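Local coordinates for lipid-transfer protein (Thermomonospora curvata, PDB 6OK1) that is of unknown function but, as a lipid-transfer protein of the thiolase superfamily, is built on the layered alpha/beta thiolase fold, at residues 172-177 and 338-343; 290-295 and 355-360. All coordinates share one frame; numbering follows the deposited sequence.

Contact 1. Residues 172-177 and 338-343; sequences RVAVVD and GQLGEA
Leu340 reaches across to the helix 167-182 and supplies the apolar part of this contact with one branch. Its CD2 methyl lies 3.7 Å from CA of Ala174 and 3.8 Å from CB of Ala174, so it rests against the main chain of the helix as much as against a side chain. Alanine suits that position because its small side chain lets the leucine methyl come down close to the helix backbone. With CG anti to the backbone N of Leu340 (chi1 -167°), the branched end is carried toward the helix.

One helical turn on from Ala174, Asp177 points at the same leucine, and the two side chains meet at about a right angle. OD2 of Asp177 is 3.4 Å from CB of Leu340 and 3.7 Å from CD2 of Leu340, a van der Waals meeting of oxygen and aliphatic carbon without a hydrogen bond. The other carboxylate oxygen, OD1, is hydrogen-bonded to ND2 of Asn334. An aspartate suits the place because one oxygen can accept that bond while the other packs on the leucine.

Within the thiolase fold, this contact joins a long helix of the N-terminal half of the chain to a very short helix, 338-341, of the C-terminal half. The turn is closed by N of Glu342 bonding to O of Gly338 at 2.9 Å.

Two glycines keep this side low. CA of Asp177 and CA of Gly341 are 5.7 Å apart, and a CB on Gly341 would sit too close to the carbonyl O of Asp177. At Gly338 a side chain would crowd OD1 of Asp177, and the positive phi of 76° also suits glycine. Ala174, Asp177, Gly338 and Leu340 are all buried, with Ala174 further covered by His199 of the helix 196-201.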
ATOM      1  N   ARG A 172       2.241 -30.823 -17.428  1.00 24.97           N
ATOM      2  CA  ARG A 172       2.375 -31.715 -16.280  1.00 25.16           C
ATOM      3  C   ARG A 172       2.115 -30.987 -14.980  1.00 26.52           C
ATOM      4  O   ARG A 172       1.658 -31.601 -14.011  1.00 27.48           O
ATOM      5  CB  ARG A 172       3.752 -32.381 -16.278  1.00 27.20           C
ATOM      6  CG  ARG A 172       3.722 -33.659 -17.063  1.00 29.83           C
ATOM      7  CD  ARG A 172       5.044 -34.422 -17.051  1.00 32.32           C
ATOM      8  NE  ARG A 172       5.895 -33.945 -18.124  1.00 44.85           N
ATOM      9  CZ  ARG A 172       5.818 -34.362 -19.378  1.00 40.56           C
ATOM     10  NH1 ARG A 172       4.944 -35.289 -19.728  1.00 37.62           N
ATOM     11  NH2 ARG A 172       6.608 -33.836 -20.295  1.00 35.74           N
ATOM     12  N   VAL A 173       2.424 -29.687 -14.933  1.00 26.25           N
ATOM     13  CA  VAL A 173       2.114 -28.885 -13.759  1.00 23.43           C
ATOM     14  C   VAL A 173       0.615 -28.783 -13.590  1.00 24.15           C
ATOM     15  O   VAL A 173       0.083 -28.905 -12.478  1.00 25.77           O
ATOM     16  CB  VAL A 173       2.744 -27.486 -13.879  1.00 24.52           C
ATOM     17  CG1 VAL A 173       2.302 -26.609 -12.714  1.00 26.87           C
ATOM     18  CG2 VAL A 173       4.227 -27.577 -13.911  1.00 26.82           C
ATOM     19  N   ALA A 174      -0.082 -28.516 -14.689  1.00 23.72           N
ATOM     20  CA  ALA A 174      -1.535 -28.420 -14.641  1.00 24.69           C
ATOM     21  C   ALA A 174      -2.147 -29.737 -14.185  1.00 24.79           C
ATOM     22  O   ALA A 174      -3.064 -29.749 -13.357  1.00 25.33           O
ATOM     23  CB  ALA A 174      -2.076 -28.016 -16.013  1.00 26.20           C
ATOM     24  N   VAL A 175      -1.634 -30.853 -14.702  1.00 25.80           N
ATOM     25  CA  VAL A 175      -2.201 -32.160 -14.367  1.00 26.54           C
ATOM     26  C   VAL A 175      -2.030 -32.456 -12.883  1.00 25.03           C
ATOM     27  O   VAL A 175      -2.971 -32.906 -12.209  1.00 27.36           O
ATOM     28  CB  VAL A 175      -1.562 -33.257 -15.241  1.00 30.14           C
ATOM     29  CG1 VAL A 175      -2.030 -34.634 -14.801  1.00 28.42           C
ATOM     30  CG2 VAL A 175      -1.896 -33.029 -16.722  1.00 29.77           C
ATOM     31  N   VAL A 176      -0.830 -32.219 -12.337  1.00 25.97           N
ATOM     32  CA  VAL A 176      -0.639 -32.524 -10.915  1.00 27.29           C
ATOM     33  C   VAL A 176      -1.451 -31.566 -10.047  1.00 24.73           C
ATOM     34  O   VAL A 176      -2.071 -31.982  -9.060  1.00 25.40           O
ATOM     35  CB  VAL A 176       0.859 -32.540 -10.540  1.00 26.92           C
ATOM     36  CG1 VAL A 176       1.434 -31.140 -10.455  1.00 30.20           C
ATOM     37  CG2 VAL A 176       1.073 -33.280  -9.198  1.00 34.37           C
ATOM     38  N   ASP A 177      -1.494 -30.274 -10.400  1.00 26.84           N
ATOM     39  CA  ASP A 177      -2.409 -29.375  -9.710  1.00 23.09           C
ATOM     40  C   ASP A 177      -3.827 -29.937  -9.680  1.00 29.39           C
ATOM     41  O   ASP A 177      -4.492 -29.942  -8.637  1.00 27.48           O
ATOM     42  CB  ASP A 177      -2.467 -28.008 -10.413  1.00 23.05           C
ATOM     43  CG  ASP A 177      -1.401 -27.025  -9.964  1.00 27.95           C
ATOM     44  OD1 ASP A 177      -0.707 -27.231  -8.960  1.00 25.49           O
ATOM     45  OD2 ASP A 177      -1.273 -25.988 -10.670  1.00 26.07           O
ATOM     46  N   GLY A 338      -3.426 -25.773  -5.830  1.00 24.28           N
ATOM     47  CA  GLY A 338      -2.829 -24.541  -6.324  1.00 22.77           C
ATOM     48  C   GLY A 338      -3.831 -23.440  -6.610  1.00 23.83           C
ATOM     49  O   GLY A 338      -5.039 -23.556  -6.377  1.00 25.78           O
ATOM     50  N   GLN A 339      -3.298 -22.317  -7.116  1.00 22.65           N
ATOM     51  CA  GLN A 339      -4.171 -21.274  -7.624  1.00 21.67           C
ATOM     52  C   GLN A 339      -4.967 -21.800  -8.808  1.00 23.91           C
ATOM     53  O   GLN A 339      -6.097 -21.359  -9.051  1.00 23.36           O
ATOM     54  CB  GLN A 339      -3.364 -20.044  -8.052  1.00 20.93           C
ATOM     55  CG  GLN A 339      -2.482 -19.480  -6.959  1.00 22.49           C
ATOM     56  CD  GLN A 339      -3.281 -18.952  -5.806  1.00 25.96           C
ATOM     57  OE1 GLN A 339      -3.883 -17.890  -5.901  1.00 23.27           O
ATOM     58  NE2 GLN A 339      -3.284 -19.686  -4.702  1.00 22.89           N
ATOM     59  N   LEU A 340      -4.364 -22.731  -9.562  1.00 22.60           N
ATOM     60  CA  LEU A 340      -4.962 -23.246 -10.794  1.00 26.60           C
ATOM     61  C   LEU A 340      -6.147 -24.163 -10.503  1.00 28.18           C
ATOM     62  O   LEU A 340      -7.154 -24.131 -11.224  1.00 25.92           O
ATOM     63  CB  LEU A 340      -3.905 -24.008 -11.597  1.00 26.09           C
ATOM     64  CG  LEU A 340      -4.277 -24.349 -13.026  1.00 32.71           C
ATOM     65  CD1 LEU A 340      -3.878 -23.234 -13.951  1.00 52.50           C
ATOM     66  CD2 LEU A 340      -3.638 -25.653 -13.451  1.00 39.13           C
ATOM     67  N   GLY A 341      -6.047 -24.969  -9.450  1.00 25.84           N
ATOM     68  CA  GLY A 341      -7.025 -26.002  -9.138  1.00 30.26           C
ATOM     69  C   GLY A 341      -7.960 -25.712  -7.976  1.00 24.45           C
ATOM     70  O   GLY A 341      -9.107 -26.163  -7.979  1.00 27.27           O
ATOM     71  N   GLU A 342      -7.489 -24.997  -6.951  1.00 23.96           N
ATOM     72  CA  GLU A 342      -8.351 -24.692  -5.800  1.00 27.38           C
ATOM     73  C   GLU A 342      -9.054 -23.358  -6.026  1.00 25.45           C
ATOM     74  O   GLU A 342     -10.279 -23.307  -6.162  1.00 25.62           O
ATOM     75  CB  GLU A 342      -7.556 -24.677  -4.491  1.00 23.85           C
ATOM     76  CG  GLU A 342      -8.451 -24.308  -3.302  1.00 26.38           C
ATOM     77  CD  GLU A 342      -7.736 -24.317  -1.974  1.00 30.86           C
ATOM     78  OE1 GLU A 342      -7.034 -23.338  -1.704  1.00 25.83           O
ATOM     79  OE2 GLU A 342      -7.890 -25.273  -1.193  1.00 26.85           O
ATOM     80  N   ALA A 343      -8.289 -22.270  -6.076  1.00 26.08           N
ATOM     81  CA  ALA A 343      -8.855 -20.935  -6.133  1.00 25.59           C
ATOM     82  C   ALA A 343      -7.719 -19.940  -6.272  1.00 21.70           C
ATOM     83  O   ALA A 343      -6.623 -20.169  -5.750  1.00 22.03           O
ATOM     84  CB  ALA A 343      -9.661 -20.598  -4.872  1.00 23.53           C
TER

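Contact 2. Residues 290-295 and 355-360; sequences AAILYD and VRLVRG
In the layered alpha/beta fold of thiolases, helices cover the sheet of each half, and here the last turn of the helix 348-359 packs beside the short strand 290-292, at the edge of the sheet within this chain. That strand runs parallel to its neighbour 371-375, and the connection between them includes this helix, in the manner of a beta-alpha-beta crossover.

On the helix side the contact is made by Leu357. Its CD1 methyl sits 4.0 Å from CB of Ala290 and 4.0 Å from CD1 of Ile292, two residues that lie on the same face of the strand because side chains alternate along it. Ile292 and Leu357 cross obliquely and meet methyl to methyl at their ends. With CG1 beside the backbone N (chi1 -57°) and chi2 at -60°, CD1 of Ile292 is turned to the leucine. The backbones stay well apart, CA of Leu357 being 8.1 Å from CA of Ala290, so the long leucine side chain has to span the gap. Leu357 also packs on Val372 of the strand 371-375, and Ile292 on Val374 of that strand.

Just beyond the leucine the helix ends in a Schellman motif. Gly360, with a positive phi of 90°, is its C-prime residue; N of Gly360 makes a weak bond to O of Leu357 at 3.2 Å, while Thr361 N turns back to Arg356 O. Glycine fits because a CB here would be jammed against the carbonyl O of Arg359.

No hydrogen bond or charge links the two segments, so their fit rests on the shape of three buried aliphatic side chains and on dispersion and hydrophobic forces.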
ATOM      1  N   ALA A 290       7.786 -30.307   1.382  1.00 32.52           N
ATOM      2  CA  ALA A 290       6.680 -30.022   0.480  1.00 26.93           C
ATOM      3  C   ALA A 290       6.836 -28.591  -0.012  1.00 25.97           C
ATOM      4  O   ALA A 290       7.472 -27.772   0.653  1.00 29.17           O
ATOM      5  CB  ALA A 290       5.333 -30.201   1.180  1.00 30.32           C
ATOM      6  N   ALA A 291       6.235 -28.289  -1.171  1.00 25.58           N
ATOM      7  CA  ALA A 291       6.279 -26.924  -1.698  1.00 25.23           C
ATOM      8  C   ALA A 291       4.916 -26.466  -2.191  1.00 25.12           C
ATOM      9  O   ALA A 291       4.208 -27.202  -2.883  1.00 26.00           O
ATOM     10  CB  ALA A 291       7.280 -26.800  -2.850  1.00 29.00           C
ATOM     11  N   ILE A 292       4.575 -25.224  -1.869  1.00 25.84           N
ATOM     12  CA  ILE A 292       3.394 -24.568  -2.405  1.00 26.17           C
ATOM     13  C   ILE A 292       3.938 -23.501  -3.352  1.00 22.10           C
ATOM     14  O   ILE A 292       4.444 -22.473  -2.895  1.00 23.66           O
ATOM     15  CB  ILE A 292       2.520 -23.968  -1.297  1.00 22.54           C
ATOM     16  CG1 ILE A 292       2.079 -25.024  -0.264  1.00 25.18           C
ATOM     17  CG2 ILE A 292       1.313 -23.214  -1.920  1.00 25.39           C
ATOM     18  CD1 ILE A 292       1.272 -26.174  -0.811  1.00 27.30           C
ATOM     19  N   LEU A 293       3.901 -23.779  -4.664  1.00 20.98           N
ATOM     20  CA  LEU A 293       4.564 -22.963  -5.678  1.00 25.79           C
ATOM     21  C   LEU A 293       3.500 -22.214  -6.468  1.00 22.83           C
ATOM     22  O   LEU A 293       2.643 -22.830  -7.115  1.00 23.80           O
ATOM     23  CB  LEU A 293       5.446 -23.820  -6.593  1.00 23.33           C
ATOM     24  CG  LEU A 293       6.591 -24.529  -5.858  1.00 23.23           C
ATOM     25  CD1 LEU A 293       7.427 -25.320  -6.879  1.00 27.09           C
ATOM     26  CD2 LEU A 293       7.458 -23.532  -5.065  1.00 26.82           C
ATOM     27  N   TYR A 294       3.549 -20.881  -6.380  1.00 21.84           N
ATOM     28  CA  TYR A 294       2.550 -20.019  -7.000  1.00 21.46           C
ATOM     29  C   TYR A 294       2.388 -20.351  -8.472  1.00 22.96           C
ATOM     30  O   TYR A 294       3.363 -20.394  -9.235  1.00 22.53           O
ATOM     31  CB  TYR A 294       2.978 -18.571  -6.830  1.00 22.26           C
ATOM     32  CG  TYR A 294       1.882 -17.526  -6.957  1.00 19.39           C
ATOM     33  CD1 TYR A 294       1.474 -17.055  -8.199  1.00 21.02           C
ATOM     34  CD2 TYR A 294       1.341 -16.951  -5.819  1.00 19.89           C
ATOM     35  CE1 TYR A 294       0.521 -16.033  -8.285  1.00 21.60           C
ATOM     36  CE2 TYR A 294       0.404 -15.947  -5.893  1.00 24.38           C
ATOM     37  CZ  TYR A 294       0.007 -15.483  -7.123  1.00 23.64           C
ATOM     38  OH  TYR A 294      -0.932 -14.479  -7.175  1.00 21.38           O
ATOM     39  N   ASP A 295       1.137 -20.511  -8.879  1.00 18.78           N
ATOM     40  CA  ASP A 295       0.822 -21.201 -10.116  1.00 19.83           C
ATOM     41  C   ASP A 295      -0.431 -20.619 -10.751  1.00 20.65           C
ATOM     42  O   ASP A 295      -1.280 -21.358 -11.259  1.00 24.70           O
ATOM     43  CB  ASP A 295       0.634 -22.691  -9.866  1.00 20.97           C
ATOM     44  CG  ASP A 295      -0.541 -22.971  -8.966  1.00 25.33           C
ATOM     45  OD1 ASP A 295      -0.732 -22.195  -8.014  1.00 22.52           O
ATOM     46  OD2 ASP A 295      -1.254 -23.964  -9.213  1.00 25.00           O
ATOM     47  N   VAL A 355       0.156 -24.271   6.081  1.00 26.22           N
ATOM     48  CA  VAL A 355      -0.136 -24.413   7.501  1.00 29.00           C
ATOM     49  C   VAL A 355      -0.754 -25.783   7.779  1.00 28.71           C
ATOM     50  O   VAL A 355      -0.365 -26.486   8.724  1.00 31.77           O
ATOM     51  CB  VAL A 355      -1.057 -23.270   7.967  1.00 25.49           C
ATOM     52  CG1 VAL A 355      -1.579 -23.537   9.394  1.00 28.09           C
ATOM     53  CG2 VAL A 355      -0.321 -21.901   7.909  1.00 26.02           C
ATOM     54  N   ARG A 356      -1.711 -26.198   6.950  1.00 28.28           N
ATOM     55  CA  ARG A 356      -2.305 -27.521   7.144  1.00 25.66           C
ATOM     56  C   ARG A 356      -1.264 -28.618   7.038  1.00 35.41           C
ATOM     57  O   ARG A 356      -1.288 -29.584   7.816  1.00 33.69           O
ATOM     58  CB  ARG A 356      -3.420 -27.758   6.132  1.00 27.33           C
ATOM     59  CG  ARG A 356      -4.618 -26.877   6.316  1.00 28.68           C
ATOM     60  CD  ARG A 356      -5.709 -27.292   5.314  1.00 37.13           C
ATOM     61  NE  ARG A 356      -6.642 -26.222   5.096  1.00 48.22           N
ATOM     62  CZ  ARG A 356      -6.688 -25.437   4.025  1.00 30.29           C
ATOM     63  NH1 ARG A 356      -5.899 -25.620   2.961  1.00 37.59           N
ATOM     64  NH2 ARG A 356      -7.595 -24.492   4.024  1.00 38.18           N
ATOM     65  N   LEU A 357      -0.347 -28.502   6.074  1.00 31.73           N
ATOM     66  CA  LEU A 357       0.684 -29.523   5.922  1.00 31.90           C
ATOM     67  C   LEU A 357       1.517 -29.633   7.196  1.00 32.18           C
ATOM     68  O   LEU A 357       1.791 -30.748   7.673  1.00 34.37           O
ATOM     69  CB  LEU A 357       1.558 -29.199   4.707  1.00 29.00           C
ATOM     70  CG  LEU A 357       0.919 -29.399   3.328  1.00 26.71           C
ATOM     71  CD1 LEU A 357       1.749 -28.696   2.231  1.00 32.33           C
ATOM     72  CD2 LEU A 357       0.781 -30.854   3.010  1.00 25.96           C
ATOM     73  N   VAL A 358       1.887 -28.487   7.793  1.00 29.24           N
ATOM     74  CA  VAL A 358       2.649 -28.519   9.043  1.00 29.43           C
ATOM     75  C   VAL A 358       1.812 -29.133  10.162  1.00 35.58           C
ATOM     76  O   VAL A 358       2.315 -29.925  10.972  1.00 35.50           O
ATOM     77  CB  VAL A 358       3.144 -27.109   9.411  1.00 34.32           C
ATOM     78  CG1 VAL A 358       3.771 -27.105  10.813  1.00 33.93           C
ATOM     79  CG2 VAL A 358       4.154 -26.627   8.381  1.00 30.61           C
ATOM     80  N   ARG A 359       0.531 -28.767  10.234  1.00 31.29           N
ATOM     81  CA  ARG A 359      -0.372 -29.319  11.237  1.00 34.33           C
ATOM     82  C   ARG A 359      -0.639 -30.799  11.026  1.00 36.36           C
ATOM     83  O   ARG A 359      -0.992 -31.491  11.989  1.00 34.93           O
ATOM     84  CB  ARG A 359      -1.717 -28.579  11.211  1.00 30.93           C
ATOM     85  CG  ARG A 359      -1.687 -27.141  11.644  1.00 34.50           C
ATOM     86  CD  ARG A 359      -3.065 -26.509  11.428  1.00 33.46           C
ATOM     87  NE  ARG A 359      -3.179 -25.164  11.973  1.00 31.06           N
ATOM     88  CZ  ARG A 359      -4.297 -24.447  11.940  1.00 27.41           C
ATOM     89  NH1 ARG A 359      -5.390 -24.969  11.399  1.00 31.17           N
ATOM     90  NH2 ARG A 359      -4.316 -23.228  12.448  1.00 29.42           N
ATOM     91  N   GLY A 360      -0.481 -31.296   9.797  1.00 32.67           N
ATOM     92  CA  GLY A 360      -0.889 -32.652   9.449  1.00 35.03           C
ATOM     93  C   GLY A 360      -2.309 -32.774   8.949  1.00 44.50           C
ATOM     94  O   GLY A 360      -2.825 -33.894   8.842  1.00 35.55           O
TER

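Overall arrangement
Both contacts are buried, with centres about 13 Å apart, and neither involves another chain of the assembly. They differ in reach: contact 1 ties the N-terminal thiolase half to the C-terminal one, whereas contact 2 stays within the C-terminal half and joins its edge strand to a helix. Contact 2 is purely aliphatic; contact 1 adds a carboxylate and two glycines to its leucine. The two meet at Asp295, at the end of segment 290-295: its OD1 is 2.7 Å from N of Gln339, a probable hydrogen bond, and its OD2 lies close to OD2 of Asp177. The helices 338-341 and 348-359 follow one another in the chain.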